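Local coordinates for aromatic-L-amino-acid decarboxylase (Catharanthus roseus, PDB 6EEW), which catalyses the pyridoxal 5'-phosphate-dependent decarboxylation of L-tryptophan to tryptamine and of 5-hydroxy-L-tryptophan to serotonin, working as a homodimer, at residues H32-V35 and D36-A39; D76-K79 and D80-K83; A108-L111 and G112-S116; R374-K377 and L378-I381. One frame throughout, in Å; residues are numbered along the deposited sequence.

Interaction 1 (H32-V35 and D36-A39)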
loop_
_atom_site.group_PDB
_atom_site.type_symbol
_atom_site.label_atom_id
_atom_site.label_comp_id
_atom_site.label_asym_id
_atom_site.label_seq_id
_atom_site.Cartn_x
_atom_site.Cartn_y
_atom_site.Cartn_z
ATOM N N HIS A 32 -5.357 -23.559 -10.495
ATOM C CA HIS A 32 -5.486 -23.827 -11.924
ATOM C C HIS A 32 -6.864 -23.405 -12.421
ATOM O O HIS A 32 -7.004 -22.804 -13.504
ATOM C CB HIS A 32 -5.252 -25.311 -12.225
ATOM C CG HIS A 32 -3.811 -25.718 -12.242
ATOM N ND1 HIS A 32 -2.824 -24.945 -12.808
ATOM C CD2 HIS A 32 -3.197 -26.846 -11.805
ATOM C CE1 HIS A 32 -1.659 -25.557 -12.685
ATOM N NE2 HIS A 32 -1.857 -26.713 -12.081
ATOM N N ARG A 33 -7.899 -23.722 -11.636
ATOM C CA ARG A 33 -9.251 -23.355 -12.039
ATOM C C ARG A 33 -9.390 -21.846 -12.169
ATOM O O ARG A 33 -10.012 -21.343 -13.117
ATOM C CB ARG A 33 -10.270 -23.904 -11.042
ATOM C CG ARG A 33 -11.671 -23.407 -11.317
ATOM C CD ARG A 33 -12.697 -23.956 -10.357
ATOM N NE ARG A 33 -14.013 -23.450 -10.726
ATOM C CZ ARG A 33 -15.156 -23.859 -10.188
ATOM N NH1 ARG A 33 -15.150 -24.792 -9.244
ATOM N NH2 ARG A 33 -16.306 -23.339 -10.603
ATOM N N MET A 34 -8.792 -21.102 -11.239
ATOM C CA MET A 34 -8.883 -19.647 -11.321
ATOM C C MET A 34 -8.100 -19.095 -12.509
ATOM O O MET A 34 -8.482 -18.066 -13.081
ATOM C CB MET A 34 -8.372 -19.000 -10.038
ATOM C CG MET A 34 -8.523 -17.481 -10.035
ATOM S SD MET A 34 -10.267 -16.977 -10.072
ATOM C CE MET A 34 -10.747 -17.236 -8.367
ATOM N N VAL A 35 -6.977 -19.726 -12.854
ATOM C CA VAL A 35 -6.233 -19.319 -14.038
ATOM C C VAL A 35 -7.098 -19.462 -15.274
ATOM O O VAL A 35 -7.132 -18.578 -16.141
ATOM C CB VAL A 35 -4.930 -20.120 -14.167
ATOM C CG1 VAL A 35 -4.361 -19.950 -15.570
ATOM C CG2 VAL A 35 -3.927 -19.647 -13.130
ATOM N N ASP A 36 -7.782 -20.595 -15.398
ATOM C CA ASP A 36 -8.635 -20.767 -16.570
ATOM C C ASP A 36 -9.754 -19.731 -16.575
ATOM O O ASP A 36 -10.081 -19.157 -17.623
ATOM C CB ASP A 36 -9.198 -22.187 -16.614
ATOM C CG ASP A 36 -8.145 -23.216 -16.987
ATOM O OD1 ASP A 36 -7.218 -22.867 -17.736
ATOM O OD2 ASP A 36 -8.225 -24.371 -16.520
ATOM N N PHE A 37 -10.309 -19.427 -15.401
ATOM C CA PHE A 37 -11.369 -18.424 -15.345
ATOM C C PHE A 37 -10.856 -17.049 -15.751
ATOM O O PHE A 37 -11.529 -16.313 -16.480
ATOM C CB PHE A 37 -11.964 -18.372 -13.938
ATOM C CG PHE A 37 -13.063 -17.359 -13.784
ATOM C CD1 PHE A 37 -14.349 -17.637 -14.233
ATOM C CD2 PHE A 37 -12.810 -16.130 -13.195
ATOM C CE1 PHE A 37 -15.366 -16.705 -14.096
ATOM C CE2 PHE A 37 -13.818 -15.190 -13.055
ATOM C CZ PHE A 37 -15.103 -15.478 -13.504
ATOM N N ILE A 38 -9.659 -16.685 -15.281
ATOM C CA ILE A 38 -9.088 -15.374 -15.571
ATOM C C ILE A 38 -8.762 -15.246 -17.051
ATOM O O ILE A 38 -8.981 -14.194 -17.664
ATOM C CB ILE A 38 -7.836 -15.135 -14.708
ATOM C CG1 ILE A 38 -8.197 -15.029 -13.224
ATOM C CG2 ILE A 38 -7.064 -13.902 -15.205
ATOM C CD1 ILE A 38 -6.980 -14.866 -12.303
ATOM N N ALA A 39 -8.184 -16.294 -17.638
ATOM C CA ALA A 39 -7.905 -16.256 -19.065
ATOM C C ALA A 39 -9.195 -16.118 -19.853
ATOM O O ALA A 39 -9.248 -15.382 -20.845
ATOM C CB ALA A 39 -7.140 -17.510 -19.490
#
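Asp36 begins the turn that closes on His32: its backbone N gives a hydrogen bond to His32 O at 3.0 Å, the first of four successive i to i+4 bonds. With CG set beside its own N and opposite the carbonyl carbon (chi1 -72°), its carboxylate lies back along the helix toward that turn, where OD2 is 3.6 Å from His32 O. The acid does not pair with His32 of its own chain; OD1 instead takes a salt bridge from Arg28 and a hydrogen bond from His32 NE2, both of the second subunit, and by symmetry the local His32 NE2 reaches Asp36 there.

Phe37 N bonds to Arg33 O, and its ring leaves the helix beside Met34. Both side chains have CG trans to N (chi1 180° in Phe37), which makes them run alongside each other, with Met34 SD 4.1 Å from Phe37 CD2. This is a Met-aromatic contact of the i, i+3 kind on one face of helix 24-44, the sulfur standing 5.3 Å from the centroid of the Phe37 ring and 61° off its normal, an oblique approach. The same face meets helix 74-85, Phe37 resting on Gln82, while the guanidinium of Arg33 makes a salt bridge to Asp75.

Ile38 continues with N to Met34 O, and its CG1 branch folds back over that carbonyl, bringing CD1 within 3.8 Å of Met34 CG. Ala39 N completes the series with a bond to Val35 O at 2.9 Å, the methyl CB sitting 3.5 Å from the same oxygen.

Interaction 2 (D76-K79 and D80-K83)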
loop_
_atom_site.group_PDB
_atom_site.type_symbol
_atom_site.label_atom_id
_atom_site.label_comp_id
_atom_site.label_asym_id
_atom_site.label_seq_id
_atom_site.Cartn_x
_atom_site.Cartn_y
_atom_site.Cartn_z
ATOM N N ASP A 76 -20.514 -22.361 -5.946
ATOM C CA ASP A 76 -21.476 -21.294 -5.688
ATOM C C ASP A 76 -20.804 -19.927 -5.739
ATOM O O ASP A 76 -21.359 -18.971 -6.297
ATOM C CB ASP A 76 -22.147 -21.509 -4.331
ATOM C CG ASP A 76 -23.073 -22.715 -4.314
ATOM O OD1 ASP A 76 -23.363 -23.268 -5.399
ATOM O OD2 ASP A 76 -23.511 -23.111 -3.210
ATOM N N ILE A 77 -19.594 -19.825 -5.185
ATOM C CA ILE A 77 -18.886 -18.552 -5.151
ATOM C C ILE A 77 -18.549 -18.094 -6.561
ATOM O O ILE A 77 -18.723 -16.923 -6.912
ATOM C CB ILE A 77 -17.618 -18.674 -4.291
ATOM C CG1 ILE A 77 -17.979 -19.105 -2.865
ATOM C CG2 ILE A 77 -16.849 -17.356 -4.313
ATOM C CD1 ILE A 77 -16.782 -19.245 -1.953
ATOM N N MET A 78 -18.013 -19.001 -7.377
ATOM C CA MET A 78 -17.694 -18.664 -8.757
ATOM C C MET A 78 -18.945 -18.234 -9.507
ATOM O O MET A 78 -18.916 -17.275 -10.294
ATOM C CB MET A 78 -17.038 -19.860 -9.435
ATOM C CG MET A 78 -15.716 -20.259 -8.807
ATOM S SD MET A 78 -14.439 -19.010 -9.055
ATOM C CE MET A 78 -14.892 -17.801 -7.822
ATOM N N LYS A 79 -20.062 -18.929 -9.272
ATOM C CA LYS A 79 -21.321 -18.522 -9.883
ATOM C C LYS A 79 -21.678 -17.096 -9.487
ATOM O O LYS A 79 -22.050 -16.275 -10.335
ATOM C CB LYS A 79 -22.430 -19.489 -9.474
ATOM C CG LYS A 79 -23.724 -19.298 -10.238
ATOM C CD LYS A 79 -24.833 -20.187 -9.687
ATOM C CE LYS A 79 -25.208 -19.816 -8.259
ATOM N NZ LYS A 79 -26.263 -20.724 -7.724
ATOM N N ASP A 80 -21.540 -16.773 -8.198
ATOM C CA ASP A 80 -21.882 -15.432 -7.729
ATOM C C ASP A 80 -20.930 -14.382 -8.285
ATOM O O ASP A 80 -21.313 -13.225 -8.466
ATOM C CB ASP A 80 -21.864 -15.387 -6.204
ATOM C CG ASP A 80 -22.958 -16.231 -5.584
ATOM O OD1 ASP A 80 -23.806 -16.746 -6.347
ATOM O OD2 ASP A 80 -22.955 -16.380 -4.339
ATOM N N ILE A 81 -19.678 -14.756 -8.522
ATOM C CA ILE A 81 -18.741 -13.817 -9.114
ATOM C C ILE A 81 -19.127 -13.538 -10.556
ATOM O O ILE A 81 -19.021 -12.401 -11.037
ATOM C CB ILE A 81 -17.311 -14.364 -8.992
ATOM C CG1 ILE A 81 -16.905 -14.358 -7.520
ATOM C CG2 ILE A 81 -16.356 -13.523 -9.836
ATOM C CD1 ILE A 81 -15.541 -14.887 -7.259
ATOM N N GLN A 82 -19.580 -14.572 -11.269
ATOM C CA GLN A 82 -20.021 -14.379 -12.646
ATOM C C GLN A 82 -21.309 -13.569 -12.713
ATOM O O GLN A 82 -21.500 -12.786 -13.650
ATOM C CB GLN A 82 -20.209 -15.733 -13.331
ATOM C CG GLN A 82 -18.979 -16.230 -14.072
ATOM C CD GLN A 82 -18.707 -15.461 -15.367
ATOM O OE1 GLN A 82 -18.735 -14.227 -15.399
ATOM N NE2 GLN A 82 -18.449 -16.195 -16.445
ATOM N N LYS A 83 -22.181 -13.716 -11.716
ATOM C CA LYS A 83 -23.543 -13.206 -11.797
ATOM C C LYS A 83 -23.764 -11.890 -11.057
ATOM O O LYS A 83 -24.654 -11.125 -11.444
ATOM C CB LYS A 83 -24.513 -14.274 -11.281
ATOM C CG LYS A 83 -25.988 -13.988 -11.499
ATOM C CD LYS A 83 -26.802 -14.982 -10.696
ATOM C CE LYS A 83 -26.432 -14.910 -9.225
ATOM N NZ LYS A 83 -27.185 -15.889 -8.415
#
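An amphipathic turn of helix 74-85 holds this contact, with apolar Ile77, Met78 and Ile81 buried and Lys79, Gln82 and Lys83 exposed. On the buried side Ile81 lays its CG1 branch back toward the preceding turn, CG1 3.2 Å from Ile77 O, and its tip CD1 meets Ile77 CG2 at 4.1 Å, the two side chains running aslant to each other. Met78 runs beside Ile81, leaving the helix in the same direction.

Asp80 N bonds to Asp76 O at 2.9 Å. With chi1 -67°, the Asp80 carboxylate is carried back over that carbonyl, where two acceptors, OD1 and Asp76 O, stand 3.3 Å apart. The charge is met from outside: OD2 makes a salt bridge to Arg383 of the second subunit, whereas Lys79 NZ remains 4.9 Å from Asp80 OD1. Replacing the acid by an alanine would probably leave Arg383 of the second subunit without its carboxylate mate at this point of the interface.

At the other end Lys83 N bonds to Lys79 O at a bent 130°, with a weak second bond to Asp80 O, and the backbone widens into a pi-type turn at 81-83. The pattern is that of an amphipathic alpha-helix packed against a dimer partner.

Interaction 3 (A108-L111 and G112-S116)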
loop_
_atom_site.group_PDB
_atom_site.type_symbol
_atom_site.label_atom_id
_atom_site.label_comp_id
_atom_site.label_asym_id
_atom_site.label_seq_id
_atom_site.Cartn_x
_atom_site.Cartn_y
_atom_site.Cartn_z
ATOM N N ALA A 108 3.939 -11.356 -17.750
ATOM C CA ALA A 108 5.145 -11.415 -16.922
ATOM C C ALA A 108 4.880 -10.803 -15.556
ATOM O O ALA A 108 5.265 -11.368 -14.519
ATOM C CB ALA A 108 6.318 -10.712 -17.601
ATOM N N ALA A 109 4.182 -9.666 -15.532
ATOM C CA ALA A 109 3.877 -9.020 -14.261
ATOM C C ALA A 109 2.904 -9.854 -13.441
ATOM O O ALA A 109 3.001 -9.899 -12.212
ATOM C CB ALA A 109 3.314 -7.620 -14.498
ATOM N N PHE A 110 1.948 -10.510 -14.094
ATOM C CA PHE A 110 1.018 -11.350 -13.353
ATOM C C PHE A 110 1.735 -12.521 -12.702
ATOM O O PHE A 110 1.408 -12.908 -11.573
ATOM C CB PHE A 110 -0.089 -11.856 -14.261
ATOM C CG PHE A 110 -1.231 -12.442 -13.517
ATOM C CD1 PHE A 110 -2.144 -11.618 -12.873
ATOM C CD2 PHE A 110 -1.396 -13.817 -13.442
ATOM C CE1 PHE A 110 -3.217 -12.163 -12.171
ATOM C CE2 PHE A 110 -2.467 -14.370 -12.744
ATOM C CZ PHE A 110 -3.378 -13.545 -12.114
ATOM N N LEU A 111 2.708 -13.105 -13.402
ATOM C CA LEU A 111 3.526 -14.131 -12.782
ATOM C C LEU A 111 4.258 -13.563 -11.577
ATOM O O LEU A 111 4.343 -14.211 -10.529
ATOM C CB LEU A 111 4.522 -14.685 -13.793
ATOM C CG LEU A 111 3.891 -15.348 -15.026
ATOM C CD1 LEU A 111 4.966 -15.972 -15.885
ATOM C CD2 LEU A 111 2.870 -16.385 -14.607
ATOM N N GLY A 112 4.768 -12.338 -11.704
ATOM C CA GLY A 112 5.434 -11.711 -10.572
ATOM C C GLY A 112 4.500 -11.502 -9.396
ATOM O O GLY A 112 4.883 -11.693 -8.244
ATOM N N GLU A 113 3.268 -11.088 -9.676
ATOM C CA GLU A 113 2.274 -10.924 -8.627
ATOM C C GLU A 113 1.977 -12.251 -7.941
ATOM O O GLU A 113 1.998 -12.342 -6.707
ATOM C CB GLU A 113 1.001 -10.316 -9.208
ATOM C CG GLU A 113 1.078 -8.801 -9.326
ATOM C CD GLU A 113 0.828 -8.089 -7.985
ATOM O OE1 GLU A 113 0.375 -8.761 -7.026
ATOM O OE2 GLU A 113 1.087 -6.863 -7.887
ATOM N N MET A 114 1.694 -13.291 -8.730
ATOM C CA MET A 114 1.409 -14.604 -8.164
ATOM C C MET A 114 2.532 -15.055 -7.249
ATOM O O MET A 114 2.295 -15.466 -6.108
ATOM C CB MET A 114 1.198 -15.627 -9.270
ATOM C CG MET A 114 -0.066 -15.439 -10.074
ATOM S SD MET A 114 -0.181 -16.706 -11.354
ATOM C CE MET A 114 -0.396 -18.185 -10.362
ATOM N N LEU A 115 3.763 -15.026 -7.757
ATOM C CA LEU A 115 4.896 -15.527 -6.989
ATOM C C LEU A 115 5.168 -14.655 -5.773
ATOM O O LEU A 115 5.385 -15.172 -4.670
ATOM C CB LEU A 115 6.121 -15.612 -7.892
ATOM C CG LEU A 115 7.450 -16.177 -7.403
ATOM C CD1 LEU A 115 7.275 -17.555 -6.798
ATOM C CD2 LEU A 115 8.450 -16.196 -8.556
ATOM N N SER A 116 5.140 -13.328 -5.951
ATOM C CA SER A 116 5.383 -12.417 -4.846
ATOM C C SER A 116 4.388 -12.654 -3.728
ATOM O O SER A 116 4.744 -12.617 -2.540
ATOM C CB SER A 116 5.287 -10.978 -5.351
ATOM O OG SER A 116 5.292 -10.064 -4.273
#
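Sulfur and ring make the main side-chain contact: Met114 SD lies 3.6 Å from Phe110 CE2, one turn along the helix. It is a Met-aromatic pair, SD 4.5 Å from the centroid of the Phe110 ring and 57° off its normal, hence an oblique approach. The methionine reaches it with CG beside its own N (chi1 -69°); this setting also puts Met114 CG against the ring, 3.7 Å from Phe110 CE2. Losing the ring to an alanine here is likely to open a gap beside Met114, leaving its thioether freer to turn.

Hydrogen bonding is regular. Gly112, Glu113, Met114 and Leu115 each donate N-H four residues back, to the carbonyl oxygens of Ala108, Ala109, Phe110 and Leu111.

Charge is confined to Glu113, whose bent chain carries the carboxylate off the helix to a salt bridge between OE2 and Lys377 NZ.

Helix 107-119 is thus covered from several sides. Ala109, Leu111 and Leu115 pack on helix 375-409, the Phe110 ring meets Tyr324 of its own chain and Phe27 of the second subunit, and Met114 rests on Val35 of that same second subunit.

Interaction 4 (R374-K377 and L378-I381)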
loop_
_atom_site.group_PDB
_atom_site.type_symbol
_atom_site.label_atom_id
_atom_site.label_comp_id
_atom_site.label_asym_id
_atom_site.label_seq_id
_atom_site.Cartn_x
_atom_site.Cartn_y
_atom_site.Cartn_z
ATOM N N ARG A 374 7.843 -6.523 -3.652
ATOM C CA ARG A 374 7.298 -5.666 -4.695
ATOM C C ARG A 374 8.123 -5.700 -5.982
ATOM O O ARG A 374 7.572 -5.541 -7.075
ATOM C CB ARG A 374 7.203 -4.224 -4.178
ATOM C CG ARG A 374 6.201 -3.970 -3.050
ATOM C CD ARG A 374 6.301 -2.537 -2.490
ATOM N NE ARG A 374 5.332 -2.332 -1.416
ATOM C CZ ARG A 374 5.331 -1.300 -0.574
ATOM N NH1 ARG A 374 6.256 -0.353 -0.668
ATOM N NH2 ARG A 374 4.402 -1.211 0.371
ATOM N N SER A 375 9.439 -5.880 -5.880
ATOM C CA SER A 375 10.318 -5.696 -7.028
ATOM C C SER A 375 10.293 -6.878 -7.987
ATOM O O SER A 375 10.714 -6.734 -9.148
ATOM C CB SER A 375 11.752 -5.469 -6.544
ATOM O OG SER A 375 12.231 -6.624 -5.855
ATOM N N LEU A 376 9.796 -8.033 -7.533
ATOM C CA LEU A 376 9.861 -9.244 -8.342
ATOM C C LEU A 376 9.164 -9.046 -9.681
ATOM O O LEU A 376 9.705 -9.384 -10.739
ATOM C CB LEU A 376 9.215 -10.407 -7.590
ATOM C CG LEU A 376 9.264 -11.777 -8.262
ATOM C CD1 LEU A 376 10.718 -12.327 -8.323
ATOM C CD2 LEU A 376 8.308 -12.759 -7.564
ATOM N N LYS A 377 7.940 -8.527 -9.650
ATOM C CA LYS A 377 7.197 -8.406 -10.892
ATOM C C LYS A 377 7.846 -7.391 -11.828
ATOM O O LYS A 377 7.840 -7.592 -13.045
ATOM C CB LYS A 377 5.739 -8.049 -10.588
ATOM C CG LYS A 377 5.523 -6.662 -9.988
ATOM C CD LYS A 377 4.029 -6.379 -9.878
ATOM C CE LYS A 377 3.728 -5.070 -9.161
ATOM N NZ LYS A 377 2.236 -4.793 -9.086
ATOM N N LEU A 378 8.443 -6.319 -11.292
ATOM C CA LEU A 378 9.156 -5.377 -12.159
ATOM C C LEU A 378 10.349 -6.047 -12.832
ATOM O O LEU A 378 10.567 -5.890 -14.041
ATOM C CB LEU A 378 9.636 -4.164 -11.371
ATOM C CG LEU A 378 8.721 -2.957 -11.194
ATOM C CD1 LEU A 378 9.578 -1.785 -10.711
ATOM C CD2 LEU A 378 7.981 -2.613 -12.488
ATOM N N TRP A 379 11.159 -6.760 -12.043
ATOM C CA TRP A 379 12.260 -7.543 -12.588
ATOM C C TRP A 379 11.780 -8.449 -13.708
ATOM O O TRP A 379 12.401 -8.516 -14.775
ATOM C CB TRP A 379 12.903 -8.358 -11.474
ATOM C CG TRP A 379 14.166 -9.076 -11.832
ATOM C CD1 TRP A 379 15.281 -8.546 -12.407
ATOM C CD2 TRP A 379 14.466 -10.459 -11.573
ATOM N NE1 TRP A 379 16.251 -9.522 -12.551
ATOM C CE2 TRP A 379 15.774 -10.700 -12.039
ATOM C CE3 TRP A 379 13.748 -11.519 -11.001
ATOM C CZ2 TRP A 379 16.378 -11.952 -11.944
ATOM C CZ3 TRP A 379 14.347 -12.760 -10.909
ATOM C CH2 TRP A 379 15.649 -12.968 -11.379
ATOM N N LEU A 380 10.679 -9.171 -13.476
ATOM C CA LEU A 380 10.186 -10.068 -14.510
ATOM C C LEU A 380 9.738 -9.290 -15.734
ATOM O O LEU A 380 9.939 -9.753 -16.848
ATOM C CB LEU A 380 9.039 -10.939 -13.996
ATOM C CG LEU A 380 9.419 -12.330 -13.459
ATOM C CD1 LEU A 380 10.455 -12.170 -12.352
ATOM C CD2 LEU A 380 8.198 -13.068 -12.936
ATOM N N ILE A 381 9.178 -8.096 -15.560
ATOM C CA ILE A 381 8.775 -7.301 -16.721
ATOM C C ILE A 381 9.993 -6.945 -17.568
ATOM O O ILE A 381 10.046 -7.204 -18.785
ATOM C CB ILE A 381 8.039 -6.032 -16.261
ATOM C CG1 ILE A 381 6.739 -6.381 -15.537
ATOM C CG2 ILE A 381 7.793 -5.092 -17.439
ATOM C CD1 ILE A 381 6.039 -5.159 -14.943
#
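Leu376 and Leu380 meet through their CD1 methyls, 4.0 Å apart, on the closely packed side of the turn. The two leucines are ranged next to each other, heading off the helix together. Leu376 puts CG trans to its N (chi1 -177°), which also brings CD1 to the rim of the Trp379 indole, 4.1 Å from CE3 and near the ring plane. The indole is therefore touched at its edge by this methyl; a second aromatic, Trp142, meets it from outside the turn. Packing on the backbone is close too: Leu380 CD1 lies 3.3 Å from Leu376 O, and Ile381 CG1 is 3.0 Å from Lys377 O.

The residues from Leu376 on belong to helix 375-409, the long helix that packs along helix 107-119 in this group II decarboxylase. Ser375 and Trp379 rest on helix 130-146, and Leu378 on Ile163 of strand 160-164, while Trp379 also touches Ile81 of the second subunit. Trp379 N donates to Ser375 O at 2.9 Å.

Lys377 is tight at its root, where CG, wedged between N and the carbonyl carbon (chi1 67°), lies 3.2 Å from Leu378 N. Only its outer chain leaves the turn, extended, for buried partners: Glu113 and the carbonyl oxygens of Tyr324 and Asp326. The loose side is that of Arg374, partly exposed, whose extended side chain leads away from residues 378-381 and donates from NH1 to Ile163 O.

In the fold
Four local helical contacts come in series along the chain, on helices 24-44, 74-85, 107-119 and 375-409. Interactions 1 and 2, with centres about 14 Å apart, join the first two helices, Met34 CE lying 4.2 Å from Met78 SD. Interaction 1 also touches interaction 3 through Ile38 and Phe110. Interactions 3 and 4 are closest, about 8 Å between centres, and the bridge of Glu113 and Lys377 joins them where His318, a tryptophan-binding residue, is near. Interactions 2 and 4 lie about 31 Å apart, centre to centre, within one chain, yet Ile81 meets Trp379 across the dimer. All four touch the second subunit, so these helices serve both the fold and the homodimer.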